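ABC-type transport system, sugar-family extracellular solute-binding protein (Peptoclostridium difficile 630, PDB 6HNI) probably serves as the substrate-binding lipoprotein of an ABC importer, closing around tyrosine in its cleft, and has adhesive properties. Local coordinates at residues S222-I230 with G244-A252; A155-E166 with I209-V220. The protein carries 1 engineered substitution. All coordinates share one frame; numbering follows the deposited sequence. Where two conformers were deposited one is given.

Contact 2 comes first along the chain. After strand 157-163 the chain runs through helix 167-183, strand 186-192 and helix 198-205, then returns in strand 211-214, which pairs beside the first strand and closes this loop. Contact 1 opens just two residues later, at Ser222. The chain continues through helix 224-233 and strand 238-240 to helix 243-247, whose end packs back on helix 224-233. The two loops are in series and neither nest nor cross. Their side chains meet where Val227 CG1 packs 3.7 Å from Leu212 CD2. Together they tie the four-stranded parallel sheet to its helices, and both reach the pocket that holds the bound tyrosine.

Contact 1 of 2, residues S222-I230 with G244-A252; sequences SSMPIVSKI and GPVEKGALA. With EDO (1,2-ethanediol), chain F.
Ser228 meets the flat carbonyl group of Gly249 from above its plane. Its hydroxyl donates to Gly249 O over 2.7 Å, standing 43° out of that plane. Beside it, Met224 CE comes 3.8 Å from Ala250 N. Ser228 OG reaches the carbonyl because it lies anti to its own backbone N (chi1 170°). Gly249 brings no side chain, and the hydroxyl can come in close. Its positive phi makes it the C-prime residue of a Schellman motif that ends helix 243-247. Ala250 N bonds to Pro245 O at 2.8 Å, and Gly249 N bonds to Val246 O.

Apolar packing accompanies this bond. Met224 crosses Pro245 obliquely, with CG 3.6 Å from Pro245 CB, and Pro245 touches the bound tyrosine as well. The Met224 chain bends at chi2 and chi3, and CE ends 4.0 Å from Ala250 CB. Met224 CB also meets Lys248 CB at 3.7 Å. On the exposed surface, Ile226 N donates to O1 of an ethanediol, probably from the crystallisation liquor.

Helix 224-233 also packs on helix 198-205 through Ile226 and Val227, which touch Val198. Ser228 and Leu251 both meet Ile297 of helix 295-300. Pro245 and Ala250 rest on strand 238-240.

Contact 2 of 2, residues A155-E166 with I209-V220; sequences AKTIGVMYNTSE and IDVLYVPTDNLV. With TYR (tyrosine), chain B.
Gly159 and Val211 lie on neighbouring parallel strands whose axes approach to 4.6 Å at 39°; Gly159 N bonds to Val211 O, and Gly159 O to Tyr213 N. Both strands belong to the parallel sheet of one lobe of a periplasmic-binding-protein fold, and their C-terminal ends face the ligand cleft with the start of helix 218-221. The Ile158 and Val211 side chains lie side by side, with their CG1 atoms 3.8 Å apart. At the strand starts, Lys156 N and Thr157 N grip Asp210 OD2 from opposite faces of its carboxylate.

Asp217 OD2 takes Asn163 N at 2.8 Å, while OD1 caps helix 218-221 through Val220 N. Glu166 turns both syn lone pairs to that helix: OE1 takes Asn218 N at 2.9 Å, and OE2 takes Leu219 N at 3.1 Å. Asn218 ND2 meets OE1 from above the carboxylate plane and bonds the tyrosine O at 2.9 Å. Thr216 OG1 accepts from the ligand N and bonds Gln172 NE2; Ser169 OG also bonds Asp217 OD2, and His34 NE2 bonds Asn218 OD1.

Backbone N-H groups at the helix start probably offset the charge of Glu166 and Asp217. From the second shell, Glu166 probably holds Asn218 toward the ligand carboxylate.

Contact 1 of 2, residues S222-I230 with G244-A252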
loop_
_atom_site.group_PDB
_atom_site.type_symbol
_atom_site.label_atom_id
_atom_site.label_comp_id
_atom_site.label_asym_id
_atom_site.label_seq_id
_atom_site.Cartn_x
_atom_site.Cartn_y
_atom_site.Cartn_z
ATOM N N SER A 222 0.786 6.890 -6.716
ATOM C CA SER A 222 0.215 7.104 -8.052
ATOM C C SER A 222 0.888 8.170 -8.899
ATOM O O SER A 222 0.629 8.265 -10.121
ATOM C CB SER A 222 -1.218 7.528 -7.899
ATOM O OG SER A 222 -1.948 6.453 -7.351
ATOM N N SER A 223 1.721 8.988 -8.239
ATOM C CA SER A 223 2.497 10.052 -8.885
ATOM C C SER A 223 3.974 9.844 -8.791
ATOM O O SER A 223 4.771 10.814 -8.991
ATOM C CB SER A 223 2.103 11.384 -8.271
ATOM O OG SER A 223 0.884 11.818 -8.827
ATOM N N MET A 224 4.418 8.626 -8.591
ATOM C CA MET A 224 5.844 8.348 -8.380
ATOM C C MET A 224 6.756 8.746 -9.531
ATOM O O MET A 224 7.837 9.251 -9.302
ATOM C CB MET A 224 6.095 6.879 -7.992
ATOM C CG MET A 224 6.124 6.697 -6.491
ATOM S SD MET A 224 7.340 7.706 -5.561
ATOM C CE MET A 224 8.781 7.648 -6.636
ATOM N N PRO A 225 6.320 8.529 -10.786
ATOM C CA PRO A 225 7.229 8.943 -11.871
ATOM C C PRO A 225 7.594 10.442 -11.841
ATOM O O PRO A 225 8.736 10.777 -12.189
ATOM C CB PRO A 225 6.467 8.546 -13.124
ATOM C CG PRO A 225 5.631 7.357 -12.654
ATOM C CD PRO A 225 5.175 7.748 -11.284
ATOM N N ILE A 226 6.657 11.295 -11.453
ATOM C CA ILE A 226 6.924 12.727 -11.257
ATOM C C ILE A 226 7.881 12.962 -10.091
ATOM O O ILE A 226 8.873 13.720 -10.212
ATOM C CB ILE A 226 5.614 13.521 -11.038
ATOM C CG1 ILE A 226 4.755 13.472 -12.314
ATOM C CG2 ILE A 226 5.912 15.005 -10.700
ATOM C CD1 ILE A 226 3.354 14.014 -12.177
ATOM N N VAL A 227 7.601 12.346 -8.948
ATOM C CA VAL A 227 8.443 12.478 -7.778
ATOM C C VAL A 227 9.861 12.043 -8.082
ATOM O O VAL A 227 10.827 12.784 -7.784
ATOM C CB VAL A 227 7.870 11.719 -6.573
ATOM C CG1 VAL A 227 8.853 11.687 -5.411
ATOM C CG2 VAL A 227 6.555 12.300 -6.149
ATOM N N SER A 228 9.997 10.904 -8.733
ATOM C CA SER A 228 11.284 10.347 -9.120
ATOM C C SER A 228 12.091 11.300 -10.026
ATOM O O SER A 228 13.282 11.534 -9.802
ATOM C CB SER A 228 11.099 8.992 -9.842
ATOM O OG SER A 228 12.323 8.553 -10.428
ATOM N N LYS A 229 11.440 11.823 -11.045
ATOM C CA LYS A 229 12.106 12.660 -12.026
ATOM C C LYS A 229 12.708 13.898 -11.337
ATOM O O LYS A 229 13.891 14.224 -11.524
ATOM C CB LYS A 229 11.121 13.064 -13.140
ATOM C CG LYS A 229 11.769 13.692 -14.331
ATOM C CD LYS A 229 12.365 12.711 -15.303
ATOM C CE LYS A 229 12.997 13.498 -16.440
ATOM N NZ LYS A 229 13.492 12.587 -17.491
ATOM N N ILE A 230 11.899 14.582 -10.534
ATOM C CA ILE A 230 12.375 15.793 -9.854
ATOM C C ILE A 230 13.411 15.460 -8.760
ATOM O O ILE A 230 14.428 16.153 -8.585
ATOM C CB ILE A 230 11.201 16.616 -9.279
ATOM C CG1 ILE A 230 10.339 17.153 -10.439
ATOM C CG2 ILE A 230 11.689 17.789 -8.428
ATOM C CD1 ILE A 230 8.978 17.651 -10.069
ATOM N N GLY A 244 6.599 -1.137 -5.397
ATOM C CA GLY A 244 5.896 -0.489 -6.490
ATOM C C GLY A 244 6.544 0.854 -6.848
ATOM O O GLY A 244 6.865 1.124 -8.008
ATOM N N PRO A 245 6.737 1.721 -5.851
ATOM C CA PRO A 245 7.385 3.011 -6.207
ATOM C C PRO A 245 8.795 2.847 -6.724
ATOM O O PRO A 245 9.254 3.685 -7.484
ATOM C CB PRO A 245 7.355 3.748 -4.869
ATOM C CG PRO A 245 6.103 3.255 -4.196
ATOM C CD PRO A 245 6.054 1.792 -4.560
ATOM N N VAL A 246 9.520 1.815 -6.303
ATOM C CA VAL A 246 10.851 1.536 -6.829
ATOM C C VAL A 246 10.787 1.214 -8.314
ATOM O O VAL A 246 11.565 1.763 -9.108
ATOM C CB VAL A 246 11.590 0.471 -5.995
ATOM C CG1 VAL A 246 12.954 0.110 -6.565
ATOM C CG2 VAL A 246 11.676 0.888 -4.541
ATOM N N GLU A 247 9.824 0.366 -8.702
ATOM C CA GLU A 247 9.598 0.083 -10.117
ATOM C C GLU A 247 9.269 1.356 -10.901
ATOM O O GLU A 247 9.635 1.473 -12.081
ATOM C CB GLU A 247 8.460 -0.938 -10.339
ATOM C CG GLU A 247 8.690 -2.311 -9.718
ATOM C CD GLU A 247 7.494 -3.248 -9.873
ATOM O OE1 GLU A 247 6.355 -2.803 -10.195
ATOM O OE2 GLU A 247 7.702 -4.455 -9.663
ATOM N N LYS A 248 8.633 2.333 -10.220
ATOM C CA LYS A 248 8.230 3.606 -10.828
ATOM C C LYS A 248 9.264 4.735 -10.624
ATOM O O LYS A 248 8.971 5.889 -10.964
ATOM C CB LYS A 248 6.853 4.066 -10.294
ATOM C CG LYS A 248 5.667 3.114 -10.565
ATOM C CD LYS A 248 5.313 3.032 -12.058
ATOM C CE LYS A 248 4.192 2.058 -12.393
ATOM N NZ LYS A 248 4.199 1.925 -13.875
ATOM N N GLY A 249 10.468 4.426 -10.126
ATOM C CA GLY A 249 11.555 5.348 -10.067
ATOM C C GLY A 249 12.058 5.811 -8.710
ATOM O O GLY A 249 12.940 6.641 -8.667
ATOM N N ALA A 250 11.555 5.300 -7.603
ATOM C CA ALA A 250 12.252 5.442 -6.324
ATOM C C ALA A 250 13.570 4.639 -6.372
ATOM O O ALA A 250 13.729 3.715 -7.162
ATOM C CB ALA A 250 11.377 4.967 -5.158
ATOM N N LEU A 251 14.485 4.926 -5.446
ATOM C CA LEU A 251 15.747 4.218 -5.429
ATOM C C LEU A 251 15.660 2.808 -4.852
ATOM O O LEU A 251 16.198 1.867 -5.449
ATOM C CB LEU A 251 16.815 4.982 -4.648
ATOM C CG LEU A 251 18.161 4.322 -4.442
ATOM C CD1 LEU A 251 18.814 4.046 -5.774
ATOM C CD2 LEU A 251 19.063 5.180 -3.551
ATOM N N ALA A 252 15.043 2.684 -3.682
ATOM C CA ALA A 252 15.113 1.408 -2.953
ATOM C C ALA A 252 14.014 1.242 -1.949
ATOM O O ALA A 252 13.393 2.220 -1.509
ATOM C CB ALA A 252 16.439 1.266 -2.252
HETATM C C1 EDO F . 2.653 10.212 -13.050
HETATM O O1 EDO F . 3.635 10.405 -12.092
HETATM C C2 EDO F . 3.191 9.979 -14.446
HETATM O O2 EDO F . 3.409 11.226 -15.105
#

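Contact 2 of 2, residues A155-E166 with I209-V220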
loop_
_atom_site.group_PDB
_atom_site.type_symbol
_atom_site.label_atom_id
_atom_site.label_comp_id
_atom_site.label_asym_id
_atom_site.label_seq_id
_atom_site.Cartn_x
_atom_site.Cartn_y
_atom_site.Cartn_z
ATOM N N ALA A 155 23.006 11.086 6.059
ATOM C CA ALA A 155 21.766 11.844 5.984
ATOM C C ALA A 155 21.301 12.110 7.384
ATOM O O ALA A 155 21.430 11.245 8.254
ATOM C CB ALA A 155 20.686 11.088 5.201
ATOM N N LYS A 156 20.801 13.327 7.604
ATOM C CA LYS A 156 20.224 13.704 8.898
ATOM C C LYS A 156 18.805 14.222 8.805
ATOM O O LYS A 156 18.128 14.276 9.820
ATOM C CB LYS A 156 21.103 14.734 9.632
ATOM C CG LYS A 156 22.493 14.204 10.028
ATOM C CD LYS A 156 22.474 13.239 11.221
ATOM C CE LYS A 156 22.697 13.929 12.592
ATOM N NZ LYS A 156 22.284 13.135 13.827
ATOM N N THR A 157 18.380 14.637 7.604
ATOM C CA THR A 157 17.063 15.241 7.403
ATOM C C THR A 157 16.283 14.440 6.370
ATOM O O THR A 157 16.722 14.291 5.249
ATOM C CB THR A 157 17.138 16.747 6.968
ATOM O OG1 THR A 157 17.880 17.508 7.937
ATOM C CG2 THR A 157 15.742 17.323 6.875
ATOM N N ILE A 158 15.125 13.963 6.802
ATOM C CA ILE A 158 14.255 13.080 6.001
ATOM C C ILE A 158 13.008 13.894 5.618
ATOM O O ILE A 158 12.313 14.390 6.497
ATOM C CB ILE A 158 13.806 11.837 6.814
ATOM C CG1 ILE A 158 15.039 11.061 7.298
ATOM C CG2 ILE A 158 12.889 10.952 5.976
ATOM C CD1 ILE A 158 14.731 10.040 8.357
ATOM N N GLY A 159 12.710 13.979 4.325
ATOM C CA GLY A 159 11.448 14.535 3.886
ATOM C C GLY A 159 10.363 13.458 3.751
ATOM O O GLY A 159 10.682 12.299 3.441
ATOM N N VAL A 160 9.143 13.894 3.909
ATOM C CA VAL A 160 7.975 13.002 3.639
ATOM C C VAL A 160 6.850 13.850 3.061
ATOM O O VAL A 160 6.377 14.807 3.690
ATOM C CB VAL A 160 7.565 12.245 4.908
ATOM C CG1 VAL A 160 7.092 13.099 6.044
ATOM C CG2 VAL A 160 6.471 11.255 4.542
ATOM N N MET A 161 6.416 13.495 1.857
ATOM C CA MET A 161 5.210 14.038 1.244
ATOM C C MET A 161 4.113 12.977 1.324
ATOM O O MET A 161 4.370 11.793 1.038
ATOM C CB MET A 161 5.488 14.488 -0.208
ATOM C CG MET A 161 4.309 15.124 -0.878
ATOM S SD MET A 161 4.720 16.023 -2.388
ATOM C CE MET A 161 5.218 14.663 -3.414
ATOM N N TYR A 162 2.917 13.410 1.689
ATOM C CA TYR A 162 1.810 12.438 1.884
ATOM C C TYR A 162 0.487 13.162 1.774
ATOM O O TYR A 162 0.404 14.408 1.890
ATOM C CB TYR A 162 1.960 11.812 3.230
ATOM C CG TYR A 162 1.758 12.705 4.401
ATOM C CD1 TYR A 162 2.750 13.631 4.780
ATOM C CD2 TYR A 162 0.570 12.706 5.100
ATOM C CE1 TYR A 162 2.555 14.465 5.857
ATOM C CE2 TYR A 162 0.374 13.543 6.182
ATOM C CZ TYR A 162 1.381 14.420 6.566
ATOM O OH TYR A 162 1.166 15.222 7.653
ATOM N N ASN A 163 -0.575 12.409 1.605
ATOM C CA ASN A 163 -1.964 12.864 1.539
ATOM C C ASN A 163 -2.513 13.011 2.944
ATOM O O ASN A 163 -2.708 12.011 3.633
ATOM C CB ASN A 163 -2.788 11.823 0.743
ATOM C CG ASN A 163 -4.206 12.269 0.444
ATOM O OD1 ASN A 163 -4.671 13.305 0.947
ATOM N ND2 ASN A 163 -4.922 11.449 -0.339
ATOM N N THR A 164 -2.848 14.231 3.362
ATOM C CA THR A 164 -3.358 14.450 4.700
ATOM C C THR A 164 -4.738 13.833 4.918
ATOM O O THR A 164 -5.169 13.704 6.048
ATOM C CB THR A 164 -3.385 15.946 5.048
ATOM O OG1 THR A 164 -4.201 16.630 4.104
ATOM C CG2 THR A 164 -1.986 16.521 5.003
ATOM N N SER A 165 -5.416 13.459 3.834
ATOM C CA SER A 165 -6.700 12.742 3.900
ATOM C C SER A 165 -6.630 11.244 4.099
ATOM O O SER A 165 -7.679 10.657 4.275
ATOM C CB SER A 165 -7.507 12.972 2.618
ATOM O OG SER A 165 -7.775 14.335 2.459
ATOM N N GLU A 166 -5.461 10.630 4.018
ATOM C CA GLU A 166 -5.312 9.188 4.185
ATOM C C GLU A 166 -4.863 8.850 5.603
ATOM O O GLU A 166 -3.713 9.136 6.011
ATOM C CB GLU A 166 -4.327 8.638 3.133
ATOM C CG GLU A 166 -4.877 8.615 1.697
ATOM C CD GLU A 166 -3.892 8.038 0.650
ATOM O OE1 GLU A 166 -3.300 6.947 0.914
ATOM O OE2 GLU A 166 -3.708 8.683 -0.441
ATOM N N ILE A 209 16.143 18.744 2.357
ATOM C CA ILE A 209 16.220 17.342 2.824
ATOM C C ILE A 209 17.412 16.623 2.212
ATOM O O ILE A 209 17.925 17.024 1.135
ATOM C CB ILE A 209 14.910 16.546 2.508
ATOM C CG1 ILE A 209 14.734 16.301 0.986
ATOM C CG2 ILE A 209 13.751 17.268 3.149
ATOM C CD1 ILE A 209 13.494 15.470 0.603
ATOM N N ASP A 210 17.814 15.520 2.878
ATOM C CA ASP A 210 18.888 14.696 2.393
ATOM C C ASP A 210 18.330 13.443 1.667
ATOM O O ASP A 210 19.011 12.867 0.804
ATOM C CB ASP A 210 19.766 14.261 3.564
ATOM C CG ASP A 210 20.402 15.443 4.336
ATOM O OD1 ASP A 210 20.842 16.410 3.665
ATOM O OD2 ASP A 210 20.485 15.385 5.601
ATOM N N VAL A 211 17.135 13.006 2.091
ATOM C CA VAL A 211 16.490 11.786 1.565
ATOM C C VAL A 211 14.982 11.986 1.698
ATOM O O VAL A 211 14.520 12.678 2.602
ATOM C CB VAL A 211 16.992 10.558 2.364
ATOM C CG1 VAL A 211 16.454 10.577 3.795
ATOM C CG2 VAL A 211 16.588 9.230 1.689
ATOM N N LEU A 212 14.239 11.390 0.760
ATOM C CA LEU A 212 12.765 11.360 0.793
ATOM C C LEU A 212 12.317 9.955 1.186
ATOM O O LEU A 212 12.862 8.988 0.625
ATOM C CB LEU A 212 12.189 11.668 -0.526
ATOM C CG LEU A 212 10.692 11.905 -0.540
ATOM C CD1 LEU A 212 10.244 13.193 0.101
ATOM C CD2 LEU A 212 10.172 11.835 -1.962
ATOM N N TYR A 213 11.418 9.895 2.143
ATOM C CA TYR A 213 10.744 8.593 2.477
ATOM C C TYR A 213 9.335 8.622 1.906
ATOM O O TYR A 213 8.580 9.571 2.132
ATOM C CB TYR A 213 10.720 8.411 3.974
ATOM C CG TYR A 213 10.082 7.081 4.405
ATOM C CD1 TYR A 213 10.791 5.903 4.333
ATOM C CD2 TYR A 213 8.767 7.003 4.856
ATOM C CE1 TYR A 213 10.175 4.686 4.689
ATOM C CE2 TYR A 213 8.198 5.793 5.227
ATOM C CZ TYR A 213 8.954 4.687 5.168
ATOM O OH TYR A 213 8.329 3.458 5.525
ATOM N N VAL A 214 8.966 7.555 1.186
ATOM C CA VAL A 214 7.625 7.439 0.622
ATOM C C VAL A 214 6.852 6.373 1.397
ATOM O O VAL A 214 7.107 5.154 1.213
ATOM C CB VAL A 214 7.678 7.179 -0.872
ATOM C CG1 VAL A 214 6.274 7.005 -1.460
ATOM C CG2 VAL A 214 8.437 8.299 -1.601
ATOM N N PRO A 215 5.922 6.782 2.233
ATOM C CA PRO A 215 5.057 5.797 2.912
ATOM C C PRO A 215 4.121 5.149 1.893
ATOM O O PRO A 215 4.117 5.451 0.721
ATOM C CB PRO A 215 4.262 6.640 3.919
ATOM C CG PRO A 215 4.523 8.043 3.593
ATOM C CD PRO A 215 5.429 8.170 2.433
ATOM N N THR A 216 3.354 4.163 2.401
ATOM C CA THR A 216 2.294 3.568 1.573
ATOM C C THR A 216 1.046 4.457 1.495
ATOM O O THR A 216 0.043 4.258 2.146
ATOM C CB THR A 216 1.960 2.105 2.010
ATOM O OG1 THR A 216 1.414 2.079 3.289
ATOM C CG2 THR A 216 3.210 1.252 1.878
ATOM N N ASP A 217 1.268 5.589 0.779
ATOM C CA ASP A 217 0.322 6.607 0.485
ATOM C C ASP A 217 -0.121 6.476 -0.981
ATOM O O ASP A 217 0.693 6.434 -1.888
ATOM C CB ASP A 217 1.061 7.975 0.646
ATOM C CG ASP A 217 0.140 9.148 0.422
ATOM O OD1 ASP A 217 -0.098 9.570 -0.736
ATOM O OD2 ASP A 217 -0.352 9.662 1.442
ATOM N N ASN A 218 -1.450 6.292 -1.175
ATOM C CA ASN A 218 -1.975 6.046 -2.481
ATOM C C ASN A 218 -1.785 7.182 -3.473
ATOM O O ASN A 218 -1.514 6.958 -4.612
ATOM C CB ASN A 218 -3.460 5.653 -2.405
ATOM C CG ASN A 218 -3.683 4.308 -1.713
ATOM O OD1 ASN A 218 -3.373 3.242 -2.297
ATOM N ND2 ASN A 218 -4.182 4.353 -0.503
ATOM N N LEU A 219 -1.910 8.409 -2.952
ATOM C CA LEU A 219 -1.738 9.606 -3.808
ATOM C C LEU A 219 -0.297 9.717 -4.323
ATOM O O LEU A 219 -0.069 9.839 -5.526
ATOM C CB LEU A 219 -2.200 10.825 -3.033
ATOM C CG LEU A 219 -2.217 12.095 -3.884
ATOM C CD1 LEU A 219 -3.255 12.015 -4.978
ATOM C CD2 LEU A 219 -2.470 13.290 -2.976
ATOM N N VAL A 220 0.667 9.595 -3.417
ATOM C CA VAL A 220 2.083 9.706 -3.819
ATOM C C VAL A 220 2.538 8.505 -4.660
ATOM O O VAL A 220 3.220 8.660 -5.668
ATOM C CB VAL A 220 2.978 9.968 -2.612
ATOM C CG1 VAL A 220 4.429 10.071 -3.041
ATOM C CG2 VAL A 220 2.585 11.298 -1.955
HETATM N N TYR B . -1.266 1.106 2.549
HETATM C CA TYR B . -2.186 1.792 1.625
HETATM C C TYR B . -3.563 1.895 2.262
HETATM O O TYR B . -4.492 2.296 1.572
HETATM C CB TYR B . -2.155 1.203 0.200
HETATM C CG TYR B . -0.837 1.394 -0.475
HETATM C CD1 TYR B . -0.411 2.709 -0.825
HETATM C CD2 TYR B . 0.040 0.382 -0.728
HETATM C CE1 TYR B . 0.831 2.908 -1.371
HETATM C CE2 TYR B . 1.289 0.567 -1.278
HETATM C CZ TYR B . 1.703 1.880 -1.605
HETATM O OH TYR B . 2.955 2.088 -2.149
HETATM O OXT TYR B . -3.704 1.676 3.447
HETATM O O HOH W 1 20.505 17.612 6.994
HETATM O O HOH W 2 7.008 11.108 0.353
#